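Local coordinates for protein HpcE (Thermus thermophilus, PDB 1WZO) that probably catalyses the isomerisation of 2-hydroxyhepta-2,4-diene-1,7-dioate in aromatic-acid breakdown, as a member of the fumarylacetoacetate hydrolase family, at residues B[104-110]-B[201-207]; B[1-5]-B[156-162]; B[127-131]-B[144-148]; B[192-196]-B[210-214]; B[84-88]-B[148-153]. All blocks are in the same frame, centred on the assembly; numbering follows the deposited sequence.

Interaction 1 (B[104-110]-B[201-207]); sequences VGRPMKR and EFMTLEP
The carbonyl oxygen of Leu205 is gripped twice: Met108 N donates a hydrogen bond to Leu205 O at 2.8 Å, while Pro107 CA brings a CA-H...O contact to the same oxygen. Met108 O is met likewise, by Leu205 N at 2.9 Å and by the CA-H of Thr204. This reciprocal pair is a single antiparallel beta bridge between two segments that, apart from Val104 at the end of strand 94-104, are loop. Beyond it the side chains carry on the contact. Pro107 and Pro207 lay their rings obliquely across each other, Pro107 CD being 3.9 Å from Pro207 CG, and Val104 CB rests 3.5 Å from Glu206 O. With its CG anti to the backbone N (chi1 -175°) and a bend at chi2, Lys109 runs across Thr204 at about a right angle, its CD 3.5 Å from Thr204 OG1. The ammonium and this hydroxyl share one partner, the Asp149 carboxylate of the second subunit, so the pairing of the two loops also builds a polar patch at a subunit interface. Toward the outer end Arg110 holds Glu201 loosely: its guanidinium lies with a face over Glu201 O, and the salt bridge from Arg110 NH1 to Glu201 OE1 is long at 3.7 Å. Segment 104-110 leaves strand 94-104 and segment 201-207 leads into strand 210-212, an antiparallel neighbour of 94-104, and helix 192-200 packs against Met108 and Leu205 through Leu196.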
# COMPACT_ATOMS: atom_id res chain seq x y z
N VAL B 104 -9.97 11.47 -9.15
CA VAL B 104 -10.61 10.37 -9.87
C VAL B 104 -11.25 9.38 -8.90
O VAL B 104 -10.64 9.01 -7.90
CB VAL B 104 -9.58 9.64 -10.76
CG1 VAL B 104 -10.22 8.46 -11.45
CG2 VAL B 104 -9.02 10.61 -11.81
N GLY B 105 -12.47 8.95 -9.21
CA GLY B 105 -13.18 8.02 -8.35
C GLY B 105 -13.35 6.61 -8.89
O GLY B 105 -13.58 5.66 -8.13
N ARG B 106 -13.26 6.46 -10.21
CA ARG B 106 -13.38 5.16 -10.86
C ARG B 106 -12.34 5.03 -11.96
O ARG B 106 -11.97 6.02 -12.57
CB ARG B 106 -14.77 4.97 -11.46
CG ARG B 106 -15.88 4.74 -10.44
CD ARG B 106 -17.16 4.30 -11.13
NE ARG B 106 -17.76 5.36 -11.93
CZ ARG B 106 -18.22 5.20 -13.17
NH1 ARG B 106 -18.14 4.02 -13.76
NH2 ARG B 106 -18.77 6.23 -13.80
N PRO B 107 -11.87 3.80 -12.23
CA PRO B 107 -10.87 3.57 -13.28
C PRO B 107 -11.30 4.17 -14.61
O PRO B 107 -12.41 3.94 -15.08
CB PRO B 107 -10.77 2.05 -13.34
CG PRO B 107 -11.04 1.65 -11.93
CD PRO B 107 -12.22 2.53 -11.56
N MET B 108 -10.40 4.94 -15.22
CA MET B 108 -10.68 5.59 -16.49
C MET B 108 -9.71 5.20 -17.61
O MET B 108 -8.50 5.33 -17.46
CB MET B 108 -10.61 7.12 -16.34
CG MET B 108 -11.51 7.72 -15.28
SD MET B 108 -11.36 9.53 -15.28
CE MET B 108 -12.50 9.95 -16.61
N LYS B 109 -10.27 4.72 -18.72
CA LYS B 109 -9.49 4.36 -19.89
C LYS B 109 -10.41 4.55 -21.09
O LYS B 109 -11.47 3.93 -21.16
CB LYS B 109 -9.00 2.91 -19.84
CG LYS B 109 -8.07 2.55 -21.00
CD LYS B 109 -6.83 3.46 -21.02
CE LYS B 109 -5.94 3.21 -22.24
NZ LYS B 109 -5.27 1.88 -22.22
N ARG B 110 -10.01 5.44 -22.00
CA ARG B 110 -10.78 5.75 -23.20
C ARG B 110 -12.18 6.26 -22.86
O ARG B 110 -13.16 5.85 -23.48
CB ARG B 110 -10.86 4.53 -24.12
CG ARG B 110 -9.51 4.09 -24.66
CD ARG B 110 -9.66 2.94 -25.65
NE ARG B 110 -8.36 2.45 -26.10
CZ ARG B 110 -7.46 3.19 -26.74
NH1 ARG B 110 -7.70 4.47 -27.00
NH2 ARG B 110 -6.30 2.65 -27.10
N GLU B 201 -7.20 8.51 -22.69
CA GLU B 201 -7.14 7.90 -24.01
C GLU B 201 -5.92 6.98 -24.13
O GLU B 201 -5.97 5.96 -24.82
CB GLU B 201 -7.06 8.99 -25.10
CG GLU B 201 -7.06 8.44 -26.53
CD GLU B 201 -5.66 8.16 -27.07
OE1 GLU B 201 -5.54 7.30 -27.98
OE2 GLU B 201 -4.69 8.80 -26.61
N PHE B 202 -4.83 7.33 -23.44
CA PHE B 202 -3.60 6.54 -23.51
C PHE B 202 -3.07 6.08 -22.15
O PHE B 202 -2.21 5.20 -22.07
CB PHE B 202 -2.51 7.35 -24.24
CG PHE B 202 -2.07 8.59 -23.49
CD1 PHE B 202 -1.13 8.50 -22.46
CD2 PHE B 202 -2.61 9.84 -23.79
CE1 PHE B 202 -0.73 9.64 -21.75
CE2 PHE B 202 -2.22 10.98 -23.09
CZ PHE B 202 -1.28 10.88 -22.06
N MET B 203 -3.59 6.67 -21.08
CA MET B 203 -3.13 6.35 -19.72
C MET B 203 -4.31 6.02 -18.81
O MET B 203 -5.22 6.82 -18.66
CB MET B 203 -2.38 7.55 -19.14
CG MET B 203 -1.84 7.36 -17.73
SD MET B 203 -1.19 8.88 -17.01
CE MET B 203 0.03 9.35 -18.22
N THR B 204 -4.27 4.84 -18.19
CA THR B 204 -5.35 4.45 -17.28
C THR B 204 -5.28 5.25 -15.98
O THR B 204 -4.26 5.23 -15.28
CB THR B 204 -5.26 2.95 -16.93
OG1 THR B 204 -5.40 2.18 -18.12
CG2 THR B 204 -6.38 2.57 -15.95
N LEU B 205 -6.35 5.98 -15.66
CA LEU B 205 -6.38 6.74 -14.41
C LEU B 205 -7.09 5.88 -13.39
O LEU B 205 -8.14 5.29 -13.68
CB LEU B 205 -7.10 8.08 -14.59
CG LEU B 205 -6.45 9.05 -15.58
CD1 LEU B 205 -7.27 10.33 -15.66
CD2 LEU B 205 -5.02 9.36 -15.13
N GLU B 206 -6.53 5.79 -12.20
CA GLU B 206 -7.10 4.96 -11.15
C GLU B 206 -7.70 5.80 -10.03
O GLU B 206 -7.39 6.99 -9.92
CB GLU B 206 -6.00 4.04 -10.59
CG GLU B 206 -5.23 3.30 -11.68
CD GLU B 206 -4.01 2.55 -11.16
OE1 GLU B 206 -3.27 3.10 -10.33
OE2 GLU B 206 -3.79 1.41 -11.61
N PRO B 207 -8.57 5.21 -9.20
CA PRO B 207 -9.18 5.95 -8.10
C PRO B 207 -8.08 6.61 -7.26
O PRO B 207 -7.08 5.98 -6.93
CB PRO B 207 -9.93 4.87 -7.32
CG PRO B 207 -10.38 3.94 -8.42
CD PRO B 207 -9.12 3.84 -9.28

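Interaction 2 (B[1-5]-B[156-162]); sequences MKLAR and PFLVVEE
Lys2 starts with CG beside its backbone N (chi1 -68°), runs extended, and bends only at its last torsion (chi4 59°), which turns NZ onto Glu162 OE1. Met1 instead places CG between its backbone N and carbonyl carbon (chi1 59°), where it lies alongside Val160 CG2 at 3.5 Å. Glu162, extended beyond CG, then serves both positive groups. Lys2 NZ meets the syn lone pair of Glu162 OE1 at 2.9 Å, and Met1 N, the terminal amine, forms a salt bridge with Glu162 OE2 at 2.8 Å, weak as a hydrogen bond. That amine also donates to Val160 O and to a water, so the chain start is tied down by several partners, and the charge of Glu162 is probably well compensated. Between the main chains, Val160 N bonds to Met1 O, and Leu3 and Leu158 form an antiparallel hydrogen-bonded pair, in which Leu3 N approaches Leu158 O from above the carbonyl plane. The aliphatic part of Lys2 covers one face of the Phe157 ring, with CB in a CH-pi contact 4.3 Å from the centroid; Pro156 CG lies over the opposite face, and Leu3 O is at the edge. The pairing joins strand 2-8 to strand 152-159, and strand 11-18 flanks the other side of 2-8, its Tyr17 touching both Lys2 and Phe157.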
# COMPACT_ATOMS: atom_id res chain seq x y z
N MET B 1 -20.33 16.32 0.98
CA MET B 1 -19.63 16.45 2.28
C MET B 1 -18.13 16.71 2.08
O MET B 1 -17.55 16.32 1.07
CB MET B 1 -19.84 15.19 3.12
CG MET B 1 -19.34 13.91 2.47
SD MET B 1 -19.93 12.44 3.34
CE MET B 1 -19.16 12.64 4.91
N LYS B 2 -17.53 17.38 3.06
CA LYS B 2 -16.11 17.70 3.02
C LYS B 2 -15.34 16.69 3.86
O LYS B 2 -15.32 16.76 5.09
CB LYS B 2 -15.87 19.12 3.56
CG LYS B 2 -16.43 20.23 2.68
CD LYS B 2 -16.24 21.59 3.31
CE LYS B 2 -16.73 22.71 2.41
NZ LYS B 2 -18.17 22.56 2.07
N LEU B 3 -14.73 15.72 3.18
CA LEU B 3 -13.96 14.69 3.85
C LEU B 3 -12.59 15.24 4.23
O LEU B 3 -12.01 16.05 3.51
CB LEU B 3 -13.82 13.47 2.94
CG LEU B 3 -15.16 12.93 2.41
CD1 LEU B 3 -14.92 11.68 1.57
CD2 LEU B 3 -16.08 12.62 3.58
N ALA B 4 -12.08 14.80 5.38
CA ALA B 4 -10.78 15.25 5.86
C ALA B 4 -10.09 14.16 6.66
O ALA B 4 -10.73 13.23 7.16
CB ALA B 4 -10.96 16.50 6.71
N ARG B 5 -8.77 14.28 6.77
CA ARG B 5 -7.97 13.33 7.55
C ARG B 5 -7.13 14.16 8.50
O ARG B 5 -6.60 15.21 8.12
CB ARG B 5 -7.08 12.49 6.63
CG ARG B 5 -7.86 11.47 5.82
CD ARG B 5 -6.98 10.67 4.86
NE ARG B 5 -5.98 9.84 5.52
CZ ARG B 5 -4.68 10.14 5.62
NH1 ARG B 5 -4.21 11.27 5.11
NH2 ARG B 5 -3.85 9.29 6.21
N PRO B 156 -7.79 21.59 2.07
CA PRO B 156 -7.75 20.62 3.16
C PRO B 156 -8.78 19.51 3.06
O PRO B 156 -8.73 18.53 3.81
CB PRO B 156 -7.95 21.49 4.40
CG PRO B 156 -8.83 22.59 3.90
CD PRO B 156 -8.22 22.92 2.56
N PHE B 157 -9.72 19.64 2.12
CA PHE B 157 -10.78 18.65 2.00
C PHE B 157 -10.92 17.94 0.66
O PHE B 157 -10.47 18.43 -0.38
CB PHE B 157 -12.14 19.29 2.29
CG PHE B 157 -12.16 20.17 3.50
CD1 PHE B 157 -12.27 21.55 3.35
CD2 PHE B 157 -12.08 19.63 4.77
CE1 PHE B 157 -12.31 22.38 4.47
CE2 PHE B 157 -12.11 20.45 5.89
CZ PHE B 157 -12.22 21.83 5.74
N LEU B 158 -11.56 16.78 0.71
CA LEU B 158 -11.90 16.02 -0.48
C LEU B 158 -13.40 16.29 -0.51
O LEU B 158 -14.17 15.62 0.18
CB LEU B 158 -11.63 14.53 -0.29
CG LEU B 158 -12.22 13.66 -1.41
CD1 LEU B 158 -11.77 14.17 -2.77
CD2 LEU B 158 -11.78 12.20 -1.22
N VAL B 159 -13.79 17.29 -1.29
CA VAL B 159 -15.19 17.68 -1.40
C VAL B 159 -15.95 16.83 -2.40
O VAL B 159 -15.73 16.91 -3.61
CB VAL B 159 -15.29 19.17 -1.79
CG1 VAL B 159 -16.75 19.63 -1.73
CG2 VAL B 159 -14.42 20.00 -0.86
N VAL B 160 -16.85 16.00 -1.88
CA VAL B 160 -17.65 15.10 -2.70
C VAL B 160 -19.14 15.45 -2.69
O VAL B 160 -19.70 15.86 -1.67
CB VAL B 160 -17.49 13.65 -2.22
CG1 VAL B 160 -16.02 13.23 -2.30
CG2 VAL B 160 -17.98 13.51 -0.78
N GLU B 161 -19.77 15.29 -3.85
CA GLU B 161 -21.20 15.55 -4.01
C GLU B 161 -21.62 16.98 -3.66
O GLU B 161 -22.72 17.18 -3.16
CB GLU B 161 -22.00 14.58 -3.13
CG GLU B 161 -21.54 13.14 -3.19
CD GLU B 161 -22.34 12.24 -2.26
OE1 GLU B 161 -22.45 12.57 -1.06
OE2 GLU B 161 -22.84 11.20 -2.73
N GLU B 162 -20.76 17.95 -3.92
CA GLU B 162 -21.09 19.34 -3.62
C GLU B 162 -20.89 20.27 -4.81
O GLU B 162 -21.67 21.20 -5.02
CB GLU B 162 -20.29 19.85 -2.41
CG GLU B 162 -20.79 19.30 -1.09
CD GLU B 162 -20.04 19.84 0.11
OE1 GLU B 162 -19.61 21.01 0.08
OE2 GLU B 162 -19.91 19.10 1.11
O HOH W 1 -23.13 15.53 0.36
O HOH W 2 -7.61 16.42 5.45

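Interaction 3 (B[127-131]-B[144-148]); sequences NDLVA and RAKGR
Lys146 buries more surface than any other residue of this contact, and it does so by crossing Val130 to reach Asp128. Bends at chi2 and chi3 (-82° and -70°) fold its chain so that CD presses on Val130 CB and CG2, both at a tight 3.5 Å, and the ammonium ends at the carboxylate. Lys146 NZ meets Asp128 OD2 at 2.6 Å, from above the carboxylate plane, and adds a weak bond to Asp128 O. The other carboxylate oxygen, Asp128 OD1, forms a salt bridge with Lys73. Ala145 and Ala131 follow in buried area. Their link is through the backbone: Ala131 N donates to Ala145 O at 3.0 Å, an oxygen that Val130 CA also approaches through its hydrogen, while Ala145 CB sits 3.5 Å from Ala131 O. The end of helix 143-146 is thereby fastened to strand 120-131. With an alanine at Asp128, the ammonium groups of Lys146 and Lys73 would probably both be left without this carboxylate as a mate. Glu97 and Glu99 also crowd Asp128, recalling the acidic cluster that holds a divalent metal in family relatives; the two lysines supply positive charge that is likely to offset this gathering of carboxylates in a buried setting.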
# COMPACT_ATOMS: atom_id res chain seq x y z
N ASN B 127 -1.90 24.00 -4.51
CA ASN B 127 -0.99 25.12 -4.67
C ASN B 127 0.16 24.50 -5.47
O ASN B 127 1.06 23.87 -4.90
CB ASN B 127 -0.49 25.62 -3.32
CG ASN B 127 0.30 26.90 -3.45
OD1 ASN B 127 0.75 27.25 -4.54
ND2 ASN B 127 0.48 27.62 -2.33
N ASP B 128 0.12 24.65 -6.79
CA ASP B 128 1.14 24.07 -7.68
C ASP B 128 2.33 25.02 -7.82
O ASP B 128 2.51 25.67 -8.85
CB ASP B 128 0.49 23.76 -9.04
CG ASP B 128 1.48 23.22 -10.05
OD1 ASP B 128 2.38 22.46 -9.65
OD2 ASP B 128 1.33 23.54 -11.25
N LEU B 129 3.14 25.07 -6.77
CA LEU B 129 4.30 25.95 -6.73
C LEU B 129 5.34 25.68 -7.81
O LEU B 129 5.47 24.57 -8.33
CB LEU B 129 4.95 25.90 -5.34
CG LEU B 129 4.14 26.53 -4.21
CD1 LEU B 129 3.97 25.56 -3.05
CD2 LEU B 129 4.84 27.80 -3.74
N VAL B 130 6.09 26.72 -8.14
CA VAL B 130 7.13 26.61 -9.15
C VAL B 130 8.27 27.56 -8.83
O VAL B 130 8.06 28.66 -8.32
CB VAL B 130 6.59 26.93 -10.57
CG1 VAL B 130 5.99 28.34 -10.60
CG2 VAL B 130 7.72 26.82 -11.59
N ALA B 131 9.49 27.11 -9.10
CA ALA B 131 10.67 27.94 -8.91
C ALA B 131 11.11 28.27 -10.33
O ALA B 131 11.80 27.48 -10.98
CB ALA B 131 11.75 27.17 -8.17
N ARG B 144 12.77 19.66 -11.76
CA ARG B 144 13.53 20.37 -10.74
C ARG B 144 12.83 21.66 -10.29
O ARG B 144 12.99 22.10 -9.15
CB ARG B 144 14.93 20.72 -11.27
CG ARG B 144 15.86 21.26 -10.19
CD ARG B 144 17.32 21.09 -10.56
NE ARG B 144 17.80 22.10 -11.50
CZ ARG B 144 18.22 23.30 -11.14
NH1 ARG B 144 18.23 23.65 -9.86
NH2 ARG B 144 18.63 24.17 -12.06
N ALA B 145 12.05 22.24 -11.18
CA ALA B 145 11.34 23.49 -10.88
C ALA B 145 9.97 23.29 -10.23
O ALA B 145 9.50 24.15 -9.48
CB ALA B 145 11.16 24.30 -12.17
N LYS B 146 9.34 22.15 -10.51
CA LYS B 146 8.00 21.87 -10.01
C LYS B 146 7.88 20.71 -9.03
O LYS B 146 6.99 20.73 -8.17
CB LYS B 146 7.07 21.56 -11.18
CG LYS B 146 7.05 22.60 -12.29
CD LYS B 146 6.14 23.76 -11.95
CE LYS B 146 4.67 23.34 -11.96
NZ LYS B 146 3.78 24.47 -11.55
N GLY B 147 8.75 19.72 -9.17
CA GLY B 147 8.67 18.53 -8.34
C GLY B 147 9.48 18.47 -7.06
O GLY B 147 9.81 17.38 -6.58
N ARG B 148 9.77 19.63 -6.48
CA ARG B 148 10.54 19.69 -5.24
C ARG B 148 9.70 19.31 -4.02
O ARG B 148 8.48 19.46 -4.02
CB ARG B 148 11.08 21.11 -5.05
CG ARG B 148 11.73 21.70 -6.30
CD ARG B 148 12.22 23.12 -6.05
NE ARG B 148 13.44 23.14 -5.24
CZ ARG B 148 14.66 22.86 -5.70
NH1 ARG B 148 14.83 22.55 -6.97
NH2 ARG B 148 15.70 22.91 -4.88

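Interaction 4 (B[192-196]-B[210-214]); sequences VAELL and VLLTG
Val192 to Leu196 form a turn of helix that packs across strand 210-212, helix-on-strand packing within the beta-rich fold of this fumarylacetoacetate hydrolase family member. The two axes pass 10.2 Å apart, with their directions 122° from each other, so the helix runs over the strand aslant. Within the helix Leu196 N bonds to Val192 O, one turn apart; Leu195 points its CB bond at the strand, and Val192 and Leu196 border it. Directions alternate along 210-213: Leu211 and, just past the strand, Thr213 direct their CB bonds at the helix, whereas Val210 and Leu212 turn away from it. Next, Gly214 has backbone angles at which a CB would be jammed against the preceding carbonyl, so the exit from the strand calls for glycine. All the contact is apolar. Thr213 offers its methyl, CG2 lying 4.0 Å from Val192 CG2, because its hydroxyl is turned to Leu100 O on the adjacent strand 94-104. Leu195 meets Leu211 at about a right angle, and Leu196 crosses it at a slant. The torsion of Leu211, with CG opposite its own N (chi1 168°), sends a methyl between these two: Leu211 CD2 is 3.8 Å from Leu195 CB and 3.7 Å from Leu196 CD2.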
# COMPACT_ATOMS: atom_id res chain seq x y z
N VAL B 192 -12.18 20.17 -17.51
CA VAL B 192 -11.83 18.98 -16.75
C VAL B 192 -12.21 17.76 -17.59
O VAL B 192 -11.43 16.82 -17.73
CB VAL B 192 -12.61 18.94 -15.42
CG1 VAL B 192 -12.38 17.61 -14.73
CG2 VAL B 192 -12.19 20.11 -14.53
N ALA B 193 -13.42 17.78 -18.15
CA ALA B 193 -13.89 16.67 -18.98
C ALA B 193 -12.97 16.43 -20.18
O ALA B 193 -12.64 15.30 -20.48
CB ALA B 193 -15.31 16.94 -19.46
N GLU B 194 -12.57 17.50 -20.86
CA GLU B 194 -11.69 17.34 -22.01
C GLU B 194 -10.31 16.81 -21.62
O GLU B 194 -9.71 16.02 -22.34
CB GLU B 194 -11.55 18.67 -22.76
CG GLU B 194 -12.83 19.12 -23.44
CD GLU B 194 -12.69 20.49 -24.07
OE1 GLU B 194 -12.30 21.42 -23.35
OE2 GLU B 194 -12.96 20.62 -25.28
N LEU B 195 -9.81 17.27 -20.47
CA LEU B 195 -8.50 16.84 -19.97
C LEU B 195 -8.51 15.35 -19.61
O LEU B 195 -7.58 14.61 -19.95
CB LEU B 195 -8.10 17.69 -18.76
CG LEU B 195 -7.76 19.15 -19.05
CD1 LEU B 195 -7.59 19.92 -17.75
CD2 LEU B 195 -6.47 19.22 -19.88
N LEU B 196 -9.55 14.91 -18.91
CA LEU B 196 -9.64 13.50 -18.52
C LEU B 196 -9.82 12.60 -19.74
O LEU B 196 -9.40 11.44 -19.74
CB LEU B 196 -10.80 13.29 -17.53
CG LEU B 196 -10.65 13.96 -16.16
CD1 LEU B 196 -11.96 13.80 -15.39
CD2 LEU B 196 -9.49 13.34 -15.39
N VAL B 210 -4.83 12.19 -9.33
CA VAL B 210 -5.22 13.60 -9.30
C VAL B 210 -4.84 14.40 -10.55
O VAL B 210 -3.76 14.22 -11.11
CB VAL B 210 -4.58 14.31 -8.07
CG1 VAL B 210 -4.91 15.81 -8.09
CG2 VAL B 210 -5.06 13.65 -6.78
N LEU B 211 -5.75 15.27 -10.97
CA LEU B 211 -5.52 16.13 -12.12
C LEU B 211 -5.52 17.58 -11.64
O LEU B 211 -6.47 18.03 -11.01
CB LEU B 211 -6.63 15.94 -13.16
CG LEU B 211 -6.69 16.98 -14.30
CD1 LEU B 211 -5.44 16.90 -15.16
CD2 LEU B 211 -7.94 16.72 -15.14
N LEU B 212 -4.43 18.28 -11.93
CA LEU B 212 -4.29 19.69 -11.58
C LEU B 212 -4.68 20.41 -12.87
O LEU B 212 -4.12 20.13 -13.93
CB LEU B 212 -2.85 20.02 -11.19
CG LEU B 212 -2.30 19.18 -10.03
CD1 LEU B 212 -0.86 19.60 -9.72
CD2 LEU B 212 -3.19 19.36 -8.80
N THR B 213 -5.63 21.33 -12.77
CA THR B 213 -6.14 22.00 -13.96
C THR B 213 -5.51 23.30 -14.43
O THR B 213 -6.00 23.91 -15.38
CB THR B 213 -7.66 22.18 -13.81
OG1 THR B 213 -7.94 22.92 -12.61
CG2 THR B 213 -8.34 20.80 -13.70
N GLY B 214 -4.44 23.73 -13.78
CA GLY B 214 -3.78 24.95 -14.20
C GLY B 214 -4.20 26.19 -13.44
O GLY B 214 -5.03 26.11 -12.53

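Interaction 5 (B[84-88]-B[148-153]); sequences VVLYP and RDTFLP
Thr150 meets segment 84-88 with every atom of its side chain. CB lies 3.9 Å from Val84 O. From it the methyl branch, CG2, goes on to touch Val84 O and the CD1 of Leu86, while a chi1 of 77° sets the hydroxyl between the backbone N and the carbonyl carbon, within bonding distance of the Leu86 amide. There Thr150 OG1 accepts a hydrogen bond from Leu86 N at 3.0 Å, almost perfectly straight at 177°. Replacing Thr150 by a valine would probably leave the amide of Leu86 without its acceptor and remove the one hydrogen bond joining the two segments. Thr150 is a corner residue of a type II beta turn from Arg148 to Phe151, with positive phi, closed by Phe151 N on Arg148 O. At the last residue of the turn, the Phe151 ring receives Leu86 O at its edge, with Phe151 CE2 3.4 Å from Leu86 O, and Pro88 CG packs 3.7 Å from Phe151 CZ. Pro88 CG also lies 3.4 Å from Arg148 NE, while Arg148 CD lies over the rim of one face of the ring; the guanidinium itself is held by Arg144 O. Val85 completes the packing, its CG2 3.8 Å from Pro153 CG. The turn leads into strand 152-159, beside strand 120-131, whose Leu129 touches Val85, Phe151 and Pro153, and strand 85-87 runs parallel to strand 237-244, at the edge of a separate five-stranded sheet.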
# COMPACT_ATOMS: atom_id res chain seq x y z
N VAL B 84 4.45 23.35 6.20
CA VAL B 84 5.40 24.39 5.82
C VAL B 84 6.08 24.15 4.47
O VAL B 84 6.71 23.10 4.25
CB VAL B 84 6.51 24.54 6.90
CG1 VAL B 84 7.53 25.58 6.46
CG2 VAL B 84 5.89 24.94 8.23
N VAL B 85 5.95 25.11 3.56
CA VAL B 85 6.58 25.01 2.25
C VAL B 85 8.02 25.46 2.39
O VAL B 85 8.30 26.50 3.01
CB VAL B 85 5.87 25.90 1.21
CG1 VAL B 85 6.70 25.97 -0.08
CG2 VAL B 85 4.48 25.34 0.92
N LEU B 86 8.95 24.69 1.83
CA LEU B 86 10.36 25.04 1.91
C LEU B 86 10.80 25.82 0.68
O LEU B 86 10.65 25.36 -0.46
CB LEU B 86 11.21 23.76 2.06
CG LEU B 86 10.86 22.93 3.30
CD1 LEU B 86 11.59 21.61 3.27
CD2 LEU B 86 11.20 23.72 4.56
N TYR B 87 11.33 27.01 0.92
CA TYR B 87 11.79 27.88 -0.16
C TYR B 87 13.20 27.46 -0.59
O TYR B 87 14.10 27.36 0.24
CB TYR B 87 11.78 29.33 0.34
CG TYR B 87 12.03 30.38 -0.73
CD1 TYR B 87 13.32 30.64 -1.18
CD2 TYR B 87 10.98 31.11 -1.27
CE1 TYR B 87 13.56 31.62 -2.15
CE2 TYR B 87 11.20 32.10 -2.23
CZ TYR B 87 12.50 32.34 -2.66
OH TYR B 87 12.73 33.33 -3.60
N PRO B 88 13.41 27.19 -1.89
CA PRO B 88 14.72 26.78 -2.39
C PRO B 88 15.81 27.80 -2.09
O PRO B 88 15.69 28.97 -2.46
CB PRO B 88 14.49 26.62 -3.89
CG PRO B 88 13.04 26.25 -3.97
CD PRO B 88 12.42 27.20 -2.98
N ARG B 148 9.77 19.63 -6.48
CA ARG B 148 10.54 19.69 -5.24
C ARG B 148 9.70 19.31 -4.02
O ARG B 148 8.48 19.46 -4.02
CB ARG B 148 11.08 21.11 -5.05
CG ARG B 148 11.73 21.70 -6.30
CD ARG B 148 12.22 23.12 -6.05
NE ARG B 148 13.44 23.14 -5.24
CZ ARG B 148 14.66 22.86 -5.70
NH1 ARG B 148 14.83 22.55 -6.97
NH2 ARG B 148 15.70 22.91 -4.88
N ASP B 149 10.36 18.80 -2.98
CA ASP B 149 9.65 18.43 -1.75
C ASP B 149 8.85 19.65 -1.23
O ASP B 149 9.36 20.77 -1.22
CB ASP B 149 10.63 17.98 -0.67
CG ASP B 149 11.26 16.61 -0.95
OD1 ASP B 149 10.83 15.92 -1.90
OD2 ASP B 149 12.18 16.23 -0.20
N THR B 150 7.61 19.39 -0.83
CA THR B 150 6.67 20.38 -0.29
C THR B 150 6.07 21.34 -1.31
O THR B 150 5.34 22.25 -0.92
CB THR B 150 7.27 21.26 0.85
OG1 THR B 150 8.13 22.27 0.30
CG2 THR B 150 8.02 20.41 1.86
N PHE B 151 6.36 21.15 -2.59
CA PHE B 151 5.81 22.06 -3.59
C PHE B 151 4.39 21.78 -4.06
O PHE B 151 3.96 22.32 -5.08
CB PHE B 151 6.75 22.17 -4.81
CG PHE B 151 7.71 23.33 -4.72
CD1 PHE B 151 8.14 23.98 -5.88
CD2 PHE B 151 8.17 23.78 -3.49
CE1 PHE B 151 9.00 25.09 -5.80
CE2 PHE B 151 9.04 24.88 -3.40
CZ PHE B 151 9.45 25.53 -4.56
N LEU B 152 3.66 20.95 -3.33
CA LEU B 152 2.27 20.70 -3.70
C LEU B 152 1.31 20.63 -2.52
O LEU B 152 0.82 19.56 -2.15
CB LEU B 152 2.11 19.43 -4.56
CG LEU B 152 0.68 19.23 -5.08
CD1 LEU B 152 0.21 20.49 -5.80
CD2 LEU B 152 0.62 18.02 -6.04
N PRO B 153 1.06 21.78 -1.87
CA PRO B 153 0.12 21.74 -0.75
C PRO B 153 -1.19 21.22 -1.38
O PRO B 153 -1.48 21.54 -2.53
CB PRO B 153 0.03 23.20 -0.34
CG PRO B 153 1.45 23.68 -0.55
CD PRO B 153 1.84 23.03 -1.87

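How the interactions relate
Interactions 2 to 5 are buried contacts, whereas interaction 1 is only partly buried and lies farther from the centre of the chain. Interactions 3 and 5 are close neighbours, their centres about 8 Å apart; they share Arg148 and touch through Asn127 and Pro153. Interactions 2 and 5 both use strand 152-159, at different ends. Interactions 1 and 4 touch through helix 192-200. The chemistry changes with place: interaction 4 is wholly apolar, interaction 3 centres on a buried ion pair, interaction 2 combines strand pairing with salt bridges, interaction 5 sets one hydroxyl-to-amide bond in apolar packing, and interaction 1 is a backbone bridge with a loose ion pair. Interactions 1, 3 and 5 also reach the second subunit.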